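Local coordinates for lipoprotein (PDB 3O0Y), which is of unknown function but is a putative bacterial lipoprotein probably related to zinc-dependent metallopeptidases, at residues A[386-391]-A[417-422]. Sequence-based numbering, arbitrary orientation.
Sequences VEVKSF and YWINLR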
loop_
_atom_site.group_PDB
_atom_site.type_symbol
_atom_site.label_atom_id
_atom_site.label_comp_id
_atom_site.label_asym_id
_atom_site.label_seq_id
_atom_site.Cartn_x
_atom_site.Cartn_y
_atom_site.Cartn_z
ATOM N N VAL A 386 -7.402 10.770 12.280
ATOM C CA VAL A 386 -7.585 9.392 11.917
ATOM C C VAL A 386 -8.760 8.743 12.653
ATOM O O VAL A 386 -9.117 9.157 13.761
ATOM C CB VAL A 386 -6.281 8.589 12.258
ATOM C CG1 VAL A 386 -6.067 8.464 13.787
ATOM C CG2 VAL A 386 -6.288 7.206 11.632
ATOM N N GLU A 387 -9.360 7.770 12.014
ATOM C CA GLU A 387 -10.421 6.984 12.616
ATOM C C GLU A 387 -10.066 5.500 12.529
ATOM O O GLU A 387 -9.382 5.085 11.616
ATOM C CB GLU A 387 -11.756 7.224 11.922
ATOM C CG GLU A 387 -12.198 8.681 12.114
ATOM C CD GLU A 387 -13.635 8.983 11.657
ATOM O OE1 GLU A 387 -14.407 8.019 11.293
ATOM O OE2 GLU A 387 -13.917 10.218 11.622
ATOM N N VAL A 388 -10.551 4.728 13.492
ATOM C CA VAL A 388 -10.295 3.278 13.521
ATOM C C VAL A 388 -11.569 2.514 13.127
ATOM O O VAL A 388 -12.658 2.800 13.727
ATOM C CB VAL A 388 -9.856 2.847 14.912
ATOM C CG1 VAL A 388 -9.658 1.291 14.985
ATOM C CG2 VAL A 388 -8.549 3.584 15.338
ATOM N N LYS A 389 -11.480 1.538 12.204
ATOM C CA LYS A 389 -12.575 0.672 11.780
ATOM C C LYS A 389 -12.103 -0.780 11.693
ATOM O O LYS A 389 -10.962 -1.025 11.390
ATOM C CB LYS A 389 -13.094 1.031 10.399
ATOM C CG LYS A 389 -13.827 2.380 10.340
ATOM C CD LYS A 389 -14.445 2.674 8.914
ATOM C CE LYS A 389 -15.718 1.876 8.599
ATOM N NZ LYS A 389 -16.504 2.267 7.277
ATOM N N SER A 390 -13.018 -1.717 11.966
ATOM C CA SER A 390 -12.709 -3.122 11.777
ATOM C C SER A 390 -13.016 -3.457 10.332
ATOM O O SER A 390 -13.981 -2.922 9.763
ATOM C CB SER A 390 -13.472 -4.015 12.775
ATOM O OG SER A 390 -14.859 -3.770 12.702
ATOM N N PHE A 391 -12.279 -4.373 9.722
ATOM C CA PHE A 391 -12.678 -4.881 8.440
ATOM C C PHE A 391 -14.040 -5.559 8.579
ATOM O O PHE A 391 -14.313 -6.235 9.559
ATOM C CB PHE A 391 -11.695 -5.897 7.886
ATOM C CG PHE A 391 -10.426 -5.324 7.390
ATOM C CD1 PHE A 391 -10.373 -4.672 6.177
ATOM C CD2 PHE A 391 -9.256 -5.471 8.072
ATOM C CE1 PHE A 391 -9.179 -4.208 5.664
ATOM C CE2 PHE A 391 -8.058 -4.957 7.579
ATOM C CZ PHE A 391 -8.013 -4.329 6.385
ATOM N N TYR A 417 -7.517 3.661 9.959
ATOM C CA TYR A 417 -6.767 2.538 10.423
ATOM C C TYR A 417 -7.760 1.397 10.528
ATOM O O TYR A 417 -8.654 1.387 11.350
ATOM C CB TYR A 417 -6.078 2.889 11.748
ATOM C CG TYR A 417 -5.498 1.746 12.589
ATOM C CD1 TYR A 417 -5.173 0.522 12.079
ATOM C CD2 TYR A 417 -5.158 2.001 13.901
ATOM C CE1 TYR A 417 -4.610 -0.467 12.891
ATOM C CE2 TYR A 417 -4.631 0.990 14.711
ATOM C CZ TYR A 417 -4.336 -0.216 14.189
ATOM O OH TYR A 417 -3.775 -1.194 14.976
ATOM N N TRP A 418 -7.594 0.450 9.609
ATOM C CA TRP A 418 -8.364 -0.741 9.586
ATOM C C TRP A 418 -7.698 -1.859 10.377
ATOM O O TRP A 418 -6.481 -2.125 10.222
ATOM C CB TRP A 418 -8.538 -1.255 8.190
ATOM C CG TRP A 418 -9.265 -0.352 7.298
ATOM C CD1 TRP A 418 -8.695 0.644 6.568
ATOM C CD2 TRP A 418 -10.689 -0.292 7.032
ATOM N NE1 TRP A 418 -9.666 1.308 5.827
ATOM C CE2 TRP A 418 -10.895 0.770 6.110
ATOM C CE3 TRP A 418 -11.789 -1.002 7.495
ATOM C CZ2 TRP A 418 -12.170 1.127 5.644
ATOM C CZ3 TRP A 418 -13.064 -0.658 7.065
ATOM C CH2 TRP A 418 -13.241 0.404 6.112
ATOM N N ILE A 419 -8.490 -2.498 11.222
ATOM C CA ILE A 419 -8.021 -3.639 12.016
ATOM C C ILE A 419 -8.815 -4.908 11.728
ATOM O O ILE A 419 -10.036 -4.849 11.626
ATOM C CB ILE A 419 -8.055 -3.246 13.546
ATOM C CG1 ILE A 419 -7.443 -4.350 14.377
ATOM C CG2 ILE A 419 -9.452 -2.902 13.985
ATOM C CD1 ILE A 419 -5.932 -4.485 14.250
ATOM N N ASN A 420 -8.129 -6.061 11.587
ATOM C CA ASN A 420 -8.808 -7.345 11.329
ATOM C C ASN A 420 -9.156 -8.048 12.628
ATOM O O ASN A 420 -8.239 -8.429 13.384
ATOM C CB ASN A 420 -7.884 -8.244 10.540
ATOM C CG ASN A 420 -8.606 -9.365 9.910
ATOM O OD1 ASN A 420 -9.475 -9.979 10.509
ATOM N ND2 ASN A 420 -8.262 -9.661 8.658
ATOM N N LEU A 421 -10.443 -8.105 12.959
ATOM C CA LEU A 421 -10.888 -8.766 14.179
ATOM C C LEU A 421 -11.326 -10.221 13.988
ATOM O O LEU A 421 -11.970 -10.810 14.895
ATOM C CB LEU A 421 -11.973 -7.929 14.803
ATOM C CG LEU A 421 -11.772 -6.437 15.050
ATOM C CD1 LEU A 421 -13.058 -5.844 15.591
ATOM C CD2 LEU A 421 -10.558 -6.324 15.990
ATOM N N ARG A 422 -10.953 -10.828 12.857
ATOM C CA ARG A 422 -11.428 -12.208 12.626
ATOM C C ARG A 422 -10.989 -13.193 13.705
ATOM O O ARG A 422 -11.822 -13.992 14.213
ATOM C CB ARG A 422 -10.935 -12.747 11.301
ATOM C CG ARG A 422 -11.457 -14.151 10.906
ATOM C CD ARG A 422 -10.837 -14.697 9.592
ATOM N NE ARG A 422 -9.573 -15.411 9.822
ATOM C CZ ARG A 422 -8.331 -14.953 9.561
ATOM N NH1 ARG A 422 -8.088 -13.776 8.969
ATOM N NH2 ARG A 422 -7.298 -15.731 9.863
HETATM O O HOH W 1 -12.529 -7.644 11.059
#
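Trp418 lies between a lysine chain and a phenylalanine ring. Lys389 lays its aliphatic chain alongside the indole, with CB over the six-membered ring, 4.1 Å from its centroid. At the other end, Trp418 CB sits over a face of the Phe391 ring, 3.6 Å from CZ, a CH-pi contact; the two aromatic planes are only 22° apart but slid so far that they barely overlap. The bend at chi3 (75°) brings Lys389 CE to Trp418 CH2, beside CD, which already lies there (both 3.8 Å). The strands themselves, 387-390 at the sheet edge and 417-419 in its middle, run parallel, joined by four backbone hydrogen bonds from Tyr417 N to Glu387 O through to Phe391 N to Ile419 O. Where the ladder stops, a water carries it on, donating to Phe391 O and accepting from Leu421 N. Ser390 CB and Leu421 CD1 are tight at 3.4 Å. On the other sheet face, Val388 CG2 meets Tyr417 CD2 at 4.0 Å; both residues pack on helix 353-373, and Tyr417 also on helix 432-439. Arg150 adds a cation-pi contact to Trp418, and Trp418 NE1 hydrogen-bonds Thr405 OG1. With Lys389 CB on the indole and Trp418 CB pressed on Phe391, this cation and polar bond should fix the indole's rotation.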